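Local coordinates for protein Phthiocerol/phthiodiolone dimycocerosyl transferase (Mycobacterium tuberculosis, PDB 1Q9J) that probably transfers mycocerosic acyl chains from mycocerosic acid synthase onto phthiocerol and related alcohols, the last step in making dimycocerosate esters, at residues 186-191 against 336-341; 212-217 against 401-406; 241-246 against 302-307. All blocks are in the same frame, centred on the assembly; numbering follows the deposited sequence.

Contact 1: 186-191 against 336-341; sequences SVMYAY and PGLPPL
Y189 lays its ring over G337 and reaches P336 with its hydroxyl. From CB, chi1 of -69° sets CG anti to the carbonyl carbon, and this turns the ring toward 336-337. Y189 CG lies near G337 CA, and Y189 CD1 is 3.5 Å from G337 CA. Y189 CE1 lies beside both G337 CA and P336 O, which comes in obliquely. Y189 CZ is over G337 N and CA. At the tip, Y189 OH lies 3.4 Å from P336 CB. G337 CA sits 3.7 Å from the centre of the Y189 ring, 22° off its normal, a CH-pi contact over one face. G337 has positive phi and no side chain to block the ring.

The backbone fixes the same pair. Y189 N donates a nearly straight hydrogen bond of 2.9 Å to G337 O, from above the carbonyl plane. V187 to A190 form a type II beta turn, and this N-H belongs to its central peptide. V187 CG1 packs 3.8 Å from P339 CD, and M188 SD lies against L338 CD1.

This is a surface contact between two loops. Segment 186-191 precedes strand 213-216. Segment 336-341 leads into strand 342-345. V187 also touches P259, and P339 touches P261 on strand 260-267.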
loop_
_atom_site.group_PDB
_atom_site.type_symbol
_atom_site.label_atom_id
_atom_site.label_comp_id
_atom_site.label_asym_id
_atom_site.label_seq_id
_atom_site.Cartn_x
_atom_site.Cartn_y
_atom_site.Cartn_z
ATOM N N SER A 186 16.162 22.328 -3.090
ATOM C CA SER A 186 16.475 23.379 -4.053
ATOM C C SER A 186 15.210 23.994 -4.654
ATOM O O SER A 186 15.160 25.196 -4.921
ATOM C CB SER A 186 17.350 22.822 -5.178
ATOM O OG SER A 186 16.625 21.907 -5.974
ATOM N N VAL A 187 14.185 23.172 -4.862
ATOM C CA VAL A 187 12.926 23.643 -5.434
ATOM C C VAL A 187 12.056 24.288 -4.354
ATOM O O VAL A 187 10.928 24.709 -4.618
ATOM C CB VAL A 187 12.143 22.477 -6.081
ATOM C CG1 VAL A 187 11.050 23.016 -6.994
ATOM C CG2 VAL A 187 13.093 21.582 -6.854
ATOM N N MET A 188 12.595 24.362 -3.139
ATOM C CA MET A 188 11.888 24.951 -2.006
ATOM C C MET A 188 11.582 26.435 -2.239
ATOM O O MET A 188 12.488 27.235 -2.489
ATOM C CB MET A 188 12.720 24.789 -0.725
ATOM C CG MET A 188 12.816 23.360 -0.202
ATOM S SD MET A 188 11.295 22.752 0.570
ATOM C CE MET A 188 11.751 22.755 2.340
ATOM N N TYR A 189 10.299 26.785 -2.160
ATOM C CA TYR A 189 9.838 28.160 -2.355
ATOM C C TYR A 189 10.414 28.799 -3.617
ATOM O O TYR A 189 10.591 30.013 -3.687
ATOM C CB TYR A 189 10.179 29.019 -1.130
ATOM C CG TYR A 189 9.381 28.665 0.110
ATOM C CD1 TYR A 189 9.550 27.430 0.746
ATOM C CD2 TYR A 189 8.436 29.551 0.630
ATOM C CE1 TYR A 189 8.792 27.086 1.870
ATOM C CE2 TYR A 189 7.676 29.217 1.750
ATOM C CZ TYR A 189 7.855 27.985 2.363
ATOM O OH TYR A 189 7.080 27.652 3.450
ATOM N N ALA A 190 10.711 27.966 -4.607
ATOM C CA ALA A 190 11.243 28.420 -5.886
ATOM C C ALA A 190 10.232 27.962 -6.945
ATOM O O ALA A 190 9.374 27.127 -6.657
ATOM C CB ALA A 190 12.609 27.785 -6.133
ATOM N N TYR A 191 10.327 28.503 -8.158
ATOM C CA TYR A 191 9.409 28.152 -9.248
ATOM C C TYR A 191 7.957 28.548 -8.950
ATOM O O TYR A 191 7.644 29.115 -7.900
ATOM C CB TYR A 191 9.463 26.644 -9.560
ATOM C CG TYR A 191 10.807 26.143 -10.056
ATOM C CD1 TYR A 191 11.868 25.941 -9.170
ATOM C CD2 TYR A 191 11.026 25.898 -11.417
ATOM C CE1 TYR A 191 13.119 25.509 -9.626
ATOM C CE2 TYR A 191 12.277 25.468 -11.885
ATOM C CZ TYR A 191 13.320 25.278 -10.982
ATOM O OH TYR A 191 14.565 24.880 -11.428
ATOM N N PRO A 336 4.962 22.798 2.318
ATOM C CA PRO A 336 5.006 24.207 1.912
ATOM C C PRO A 336 6.179 24.535 0.990
ATOM O O PRO A 336 7.283 24.007 1.148
ATOM C CB PRO A 336 5.092 24.946 3.247
ATOM C CG PRO A 336 5.841 23.982 4.113
ATOM C CD PRO A 336 5.175 22.669 3.771
ATOM N N GLY A 337 5.922 25.410 0.025
ATOM C CA GLY A 337 6.953 25.810 -0.910
ATOM C C GLY A 337 7.435 24.676 -1.789
ATOM O O GLY A 337 8.635 24.411 -1.870
ATOM N N LEU A 338 6.502 24.002 -2.450
ATOM C CA LEU A 338 6.852 22.891 -3.325
ATOM C C LEU A 338 5.738 22.547 -4.300
ATOM O O LEU A 338 4.561 22.522 -3.940
ATOM C CB LEU A 338 7.207 21.649 -2.498
ATOM C CG LEU A 338 8.697 21.389 -2.243
ATOM C CD1 LEU A 338 8.873 20.287 -1.216
ATOM C CD2 LEU A 338 9.373 21.013 -3.554
ATOM N N PRO A 339 6.098 22.287 -5.564
ATOM C CA PRO A 339 5.066 21.945 -6.542
ATOM C C PRO A 339 4.371 20.654 -6.115
ATOM O O PRO A 339 4.911 19.888 -5.312
ATOM C CB PRO A 339 5.863 21.794 -7.839
ATOM C CG PRO A 339 7.219 21.356 -7.360
ATOM C CD PRO A 339 7.441 22.245 -6.169
ATOM N N PRO A 340 3.160 20.403 -6.630
ATOM C CA PRO A 340 2.393 19.202 -6.298
ATOM C C PRO A 340 3.193 17.919 -6.474
ATOM O O PRO A 340 3.593 17.584 -7.588
ATOM C CB PRO A 340 1.215 19.271 -7.265
ATOM C CG PRO A 340 0.990 20.721 -7.395
ATOM C CD PRO A 340 2.401 21.260 -7.552
ATOM N N LEU A 341 3.422 17.213 -5.369
ATOM C CA LEU A 341 4.161 15.962 -5.400
ATOM C C LEU A 341 3.304 14.884 -6.026
ATOM O O LEU A 341 2.084 14.872 -5.867
ATOM C CB LEU A 341 4.553 15.516 -3.993
ATOM C CG LEU A 341 5.893 15.964 -3.425
ATOM C CD1 LEU A 341 5.904 17.474 -3.280
ATOM C CD2 LEU A 341 6.115 15.299 -2.076
#

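Contact 2: 212-217 against 401-406; sequences PVTRLW and KSLEAI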
loop_
_atom_site.group_PDB
_atom_site.type_symbol
_atom_site.label_atom_id
_atom_site.label_comp_id
_atom_site.label_asym_id
_atom_site.label_seq_id
_atom_site.Cartn_x
_atom_site.Cartn_y
_atom_site.Cartn_z
ATOM N N PRO A 212 -11.942 8.260 -2.077
ATOM C CA PRO A 212 -12.364 7.960 -3.447
ATOM C C PRO A 212 -11.230 7.276 -4.209
ATOM O O PRO A 212 -10.068 7.676 -4.094
ATOM C CB PRO A 212 -12.732 9.336 -4.009
ATOM C CG PRO A 212 -11.947 10.302 -3.156
ATOM C CD PRO A 212 -12.060 9.699 -1.786
ATOM N N VAL A 213 -11.578 6.226 -4.952
ATOM C CA VAL A 213 -10.611 5.465 -5.745
ATOM C C VAL A 213 -11.102 5.181 -7.154
ATOM O O VAL A 213 -12.072 4.438 -7.340
ATOM C CB VAL A 213 -10.294 4.075 -5.142
ATOM C CG1 VAL A 213 -9.269 3.355 -6.027
ATOM C CG2 VAL A 213 -9.781 4.211 -3.718
ATOM N N THR A 214 -10.416 5.753 -8.143
ATOM C CA THR A 214 -10.755 5.529 -9.547
ATOM C C THR A 214 -9.882 4.391 -10.049
ATOM O O THR A 214 -8.736 4.257 -9.639
ATOM C CB THR A 214 -10.456 6.742 -10.409
ATOM O OG1 THR A 214 -11.242 7.852 -9.965
ATOM C CG2 THR A 214 -10.788 6.434 -11.856
ATOM N N ARG A 215 -10.407 3.591 -10.960
ATOM C CA ARG A 215 -9.627 2.480 -11.444
ATOM C C ARG A 215 -9.891 2.146 -12.917
ATOM O O ARG A 215 -11.047 2.008 -13.340
ATOM C CB ARG A 215 -9.904 1.296 -10.520
ATOM C CG ARG A 215 -9.320 -0.031 -10.916
ATOM C CD ARG A 215 -9.120 -0.846 -9.660
ATOM N NE ARG A 215 -9.530 -2.234 -9.799
ATOM C CZ ARG A 215 -9.277 -3.176 -8.896
ATOM N NH1 ARG A 215 -8.608 -2.881 -7.785
ATOM N NH2 ARG A 215 -9.703 -4.415 -9.094
ATOM N N LEU A 216 -8.811 2.045 -13.697
ATOM C CA LEU A 216 -8.889 1.726 -15.129
ATOM C C LEU A 216 -8.083 0.478 -15.417
ATOM O O LEU A 216 -6.992 0.320 -14.886
ATOM C CB LEU A 216 -8.316 2.863 -15.967
ATOM C CG LEU A 216 -9.092 4.167 -15.878
ATOM C CD1 LEU A 216 -8.412 5.241 -16.723
ATOM C CD2 LEU A 216 -10.512 3.915 -16.357
ATOM N N TRP A 217 -8.613 -0.397 -16.264
ATOM C CA TRP A 217 -7.914 -1.627 -16.611
ATOM C C TRP A 217 -7.247 -1.590 -17.988
ATOM O O TRP A 217 -7.198 -0.557 -18.665
ATOM C CB TRP A 217 -8.868 -2.822 -16.570
ATOM C CG TRP A 217 -9.268 -3.256 -15.211
ATOM C CD1 TRP A 217 -9.942 -2.522 -14.287
ATOM C CD2 TRP A 217 -9.045 -4.543 -14.625
ATOM N NE1 TRP A 217 -10.152 -3.269 -13.158
ATOM C CE2 TRP A 217 -9.609 -4.518 -13.336
ATOM C CE3 TRP A 217 -8.414 -5.718 -15.063
ATOM C CZ2 TRP A 217 -9.571 -5.633 -12.469
ATOM C CZ3 TRP A 217 -8.376 -6.829 -14.200
ATOM C CH2 TRP A 217 -8.950 -6.773 -12.921
ATOM N N LYS A 401 -9.621 11.659 -14.915
ATOM C CA LYS A 401 -9.062 12.541 -15.938
ATOM C C LYS A 401 -7.657 12.088 -16.316
ATOM O O LYS A 401 -7.423 11.589 -17.418
ATOM C CB LYS A 401 -9.021 13.987 -15.430
ATOM C CG LYS A 401 -8.583 15.002 -16.475
ATOM C CD LYS A 401 -8.718 16.417 -15.945
ATOM C CE LYS A 401 -8.285 17.451 -16.970
ATOM N NZ LYS A 401 -8.409 18.833 -16.416
ATOM N N SER A 402 -6.728 12.269 -15.387
ATOM C CA SER A 402 -5.340 11.881 -15.578
ATOM C C SER A 402 -5.195 10.385 -15.838
ATOM O O SER A 402 -4.379 9.967 -16.653
ATOM C CB SER A 402 -4.548 12.256 -14.334
ATOM O OG SER A 402 -5.244 11.809 -13.180
ATOM N N LEU A 403 -5.992 9.585 -15.136
ATOM C CA LEU A 403 -5.940 8.133 -15.281
ATOM C C LEU A 403 -6.246 7.695 -16.700
ATOM O O LEU A 403 -5.736 6.680 -17.172
ATOM C CB LEU A 403 -6.937 7.463 -14.337
ATOM C CG LEU A 403 -6.428 6.213 -13.637
ATOM C CD1 LEU A 403 -5.494 6.643 -12.523
ATOM C CD2 LEU A 403 -7.580 5.405 -13.079
ATOM N N GLU A 404 -7.101 8.447 -17.380
ATOM C CA GLU A 404 -7.445 8.106 -18.752
ATOM C C GLU A 404 -6.336 8.588 -19.686
ATOM O O GLU A 404 -5.972 7.895 -20.634
ATOM C CB GLU A 404 -8.784 8.735 -19.139
ATOM C CG GLU A 404 -9.316 8.216 -20.461
ATOM C CD GLU A 404 -9.425 6.705 -20.482
ATOM O OE1 GLU A 404 -10.237 6.156 -19.700
ATOM O OE2 GLU A 404 -8.694 6.064 -21.276
ATOM N N ALA A 405 -5.803 9.777 -19.408
ATOM C CA ALA A 405 -4.712 10.346 -20.200
ATOM C C ALA A 405 -3.556 9.359 -20.169
ATOM O O ALA A 405 -2.930 9.070 -21.188
ATOM C CB ALA A 405 -4.272 11.679 -19.608
ATOM N N ILE A 406 -3.292 8.852 -18.970
ATOM C CA ILE A 406 -2.243 7.881 -18.724
ATOM C C ILE A 406 -2.644 6.564 -19.378
ATOM O O ILE A 406 -1.806 5.833 -19.907
ATOM C CB ILE A 406 -2.076 7.664 -17.210
ATOM C CG1 ILE A 406 -1.669 8.984 -16.551
ATOM C CG2 ILE A 406 -1.060 6.569 -16.936
ATOM C CD1 ILE A 406 -1.629 8.936 -15.050
#
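L216 and L403 carry the contact, sliding past each other in opposite directions. L216 has chi1 -65° and an extended chi2. This carries L216 CD1 to the helix, 3.6 Å from L403 CB. L403 sends CD2 toward the strand, where it packs on L216 CG. The same L403 CD2 reaches T214 CG2 at 3.6 Å. T214 holds its CG2 methyl anti to its own backbone N, with OG1 beside the N. L403 CD2 thus lies between the two strand residues whose CB atoms point toward the helix.

E404 approaches L216 from the flank, at about a right angle. Its chain bends at chi2 (55°), bringing E404 OE1 to 3.6 Å from L216 CD1. No hydrogen bond joins the two segments. R215 points away from the helix and pairs with D363 and E391 in salt bridges.

Strand 213-216 and helix 401-406 run nearly parallel, their short axes 18° apart. This is alpha/beta packing, with the helix covering one face of the sheet at its edge. The strand is one of the two edge strands of its mixed sheet. Backbone hydrogen bonds join it to strand 387-393, whose I390 and H392 also touch L403. The helix belongs to 399-412, and its A405 and I406 touch helix 237-253.

Contact 3: 241-246 against 302-307; sequences VAAAIL and DLASDI
L246 and I307 meet through matching torsions. Each has its first gamma carbon anti to the carbonyl carbon, at chi1 -75° for L246 CG and -57° for I307 CG1. Each then runs on extended at chi2. The two side chains reach toward each other tip to tip, and L246 CD1 comes to 3.6 Å from I307 CD1. L303 is set differently. Its CG is anti to the backbone N, and CD2 is the branch that crosses to the other helix. L303 CD2 sits 3.8 Å from A243 CA and 4.0 Å from L246 CB, so it fills the groove between two residues about one turn apart.

At the closest approach the side chains are small. A243 CB lies 4.2 Å from A304 CB, and the CA atoms of A243 and A304 are 5.3 Å apart. With only methyls here, the axes of segments 241-246 and 302-307 approach to 8.6 Å. They cross at 118°, which confines the contact to one short patch. All six touching residues are buried and apolar. No hydrogen bond crosses between the segments.

The layer beneath is the mixed sheet. L246 and I307 both touch strands 260-267 and 285-292, I307 through Y264 and Y290. D306 OD2 bonds to the Y290 hydroxyl. The side chain of I307 is about 10 Å from that of R312, probably important for recognising the carrier protein domain of the synthase.

Helices 237-253 and 300-317 thus pack together on one face of the sheet, over its neighbouring antiparallel strands 260-267 and 285-292. This is consistent with one of the two related domains of a fold of the CoA-dependent acyltransferase superfamily.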
loop_
_atom_site.group_PDB
_atom_site.type_symbol
_atom_site.label_atom_id
_atom_site.label_comp_id
_atom_site.label_asym_id
_atom_site.label_seq_id
_atom_site.Cartn_x
_atom_site.Cartn_y
_atom_site.Cartn_z
ATOM N N VAL A 241 5.240 2.866 -16.502
ATOM C CA VAL A 241 4.035 3.412 -15.896
ATOM C C VAL A 241 4.300 4.739 -15.198
ATOM O O VAL A 241 3.510 5.677 -15.320
ATOM C CB VAL A 241 3.413 2.437 -14.861
ATOM C CG1 VAL A 241 2.260 3.122 -14.132
ATOM C CG2 VAL A 241 2.897 1.182 -15.560
ATOM N N ALA A 242 5.408 4.829 -14.473
ATOM C CA ALA A 242 5.723 6.062 -13.763
ATOM C C ALA A 242 5.960 7.196 -14.750
ATOM O O ALA A 242 5.544 8.334 -14.522
ATOM C CB ALA A 242 6.955 5.860 -12.888
ATOM N N ALA A 243 6.655 6.876 -15.839
ATOM C CA ALA A 243 6.940 7.853 -16.880
ATOM C C ALA A 243 5.590 8.357 -17.396
ATOM O O ALA A 243 5.320 9.559 -17.403
ATOM C CB ALA A 243 7.725 7.202 -18.000
ATOM N N ALA A 244 4.737 7.424 -17.806
ATOM C CA ALA A 244 3.417 7.781 -18.303
ATOM C C ALA A 244 2.702 8.707 -17.315
ATOM O O ALA A 244 2.105 9.716 -17.704
ATOM C CB ALA A 244 2.583 6.527 -18.545
ATOM N N ILE A 245 2.753 8.364 -16.037
ATOM C CA ILE A 245 2.121 9.178 -15.012
ATOM C C ILE A 245 2.765 10.565 -14.963
ATOM O O ILE A 245 2.073 11.581 -15.003
ATOM C CB ILE A 245 2.254 8.490 -13.634
ATOM C CG1 ILE A 245 1.415 7.229 -13.633
ATOM C CG2 ILE A 245 1.828 9.423 -12.512
ATOM C CD1 ILE A 245 1.705 6.327 -12.495
ATOM N N LEU A 246 4.092 10.601 -14.882
ATOM C CA LEU A 246 4.815 11.865 -14.806
ATOM C C LEU A 246 4.628 12.762 -16.033
ATOM O O LEU A 246 4.550 13.988 -15.905
ATOM C CB LEU A 246 6.304 11.603 -14.556
ATOM C CG LEU A 246 6.653 11.180 -13.128
ATOM C CD1 LEU A 246 8.052 10.611 -13.082
ATOM C CD2 LEU A 246 6.518 12.384 -12.198
ATOM N N ASP A 302 13.626 7.720 -22.027
ATOM C CA ASP A 302 14.618 8.600 -21.433
ATOM C C ASP A 302 14.294 8.851 -19.969
ATOM O O ASP A 302 15.152 8.699 -19.098
ATOM C CB ASP A 302 14.676 9.932 -22.187
ATOM C CG ASP A 302 15.874 10.026 -23.127
ATOM O OD1 ASP A 302 15.952 9.219 -24.082
ATOM O OD2 ASP A 302 16.734 10.914 -22.907
ATOM N N LEU A 303 13.044 9.225 -19.706
ATOM C CA LEU A 303 12.567 9.508 -18.346
ATOM C C LEU A 303 12.570 8.235 -17.493
ATOM O O LEU A 303 13.138 8.209 -16.407
ATOM C CB LEU A 303 11.148 10.091 -18.410
ATOM C CG LEU A 303 10.511 10.597 -17.124
ATOM C CD1 LEU A 303 11.311 11.756 -16.581
ATOM C CD2 LEU A 303 9.076 11.013 -17.402
ATOM N N ALA A 304 11.933 7.188 -18.005
ATOM C CA ALA A 304 11.858 5.918 -17.306
ATOM C C ALA A 304 13.228 5.444 -16.831
ATOM O O ALA A 304 13.408 5.106 -15.656
ATOM C CB ALA A 304 11.238 4.871 -18.209
ATOM N N SER A 305 14.198 5.426 -17.744
ATOM C CA SER A 305 15.555 4.965 -17.432
ATOM C C SER A 305 16.280 5.832 -16.420
ATOM O O SER A 305 17.005 5.325 -15.561
ATOM C CB SER A 305 16.392 4.873 -18.712
ATOM O OG SER A 305 16.001 3.740 -19.480
ATOM N N ASP A 306 16.083 7.140 -16.518
ATOM C CA ASP A 306 16.735 8.043 -15.592
ATOM C C ASP A 306 16.239 7.782 -14.168
ATOM O O ASP A 306 17.023 7.768 -13.213
ATOM C CB ASP A 306 16.471 9.488 -15.996
ATOM C CG ASP A 306 17.267 10.465 -15.168
ATOM O OD1 ASP A 306 18.502 10.287 -15.046
ATOM O OD2 ASP A 306 16.664 11.418 -14.636
ATOM N N ILE A 307 14.933 7.573 -14.030
ATOM C CA ILE A 307 14.358 7.293 -12.722
ATOM C C ILE A 307 15.004 6.029 -12.161
ATOM O O ILE A 307 15.621 6.054 -11.092
ATOM C CB ILE A 307 12.828 7.064 -12.797
ATOM C CG1 ILE A 307 12.143 8.281 -13.417
ATOM C CG2 ILE A 307 12.264 6.818 -11.386
ATOM C CD1 ILE A 307 10.633 8.163 -13.500
#

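Contact 3 is fully buried, while contacts 1 and 2 are surface contacts. Contact 1 joins loops, contact 2 sets a helix on an edge strand, and contact 3 sets a helix on a helix. Contact 3 is wholly apolar. Contact 2 is apolar with a glutamate at its rim. Contact 1 adds a backbone hydrogen bond and a CH-pi contact to its apolar pairs. Contacts 2 and 3 meet directly: I406 of contact 2 packs on A244 and I245 of contact 3, residues that do not touch 302-307. Contact 1 touches neither; its nearest atoms are about 7 Å from contact 3. Along the chain, contact 3 is nested within the loops closed by both others.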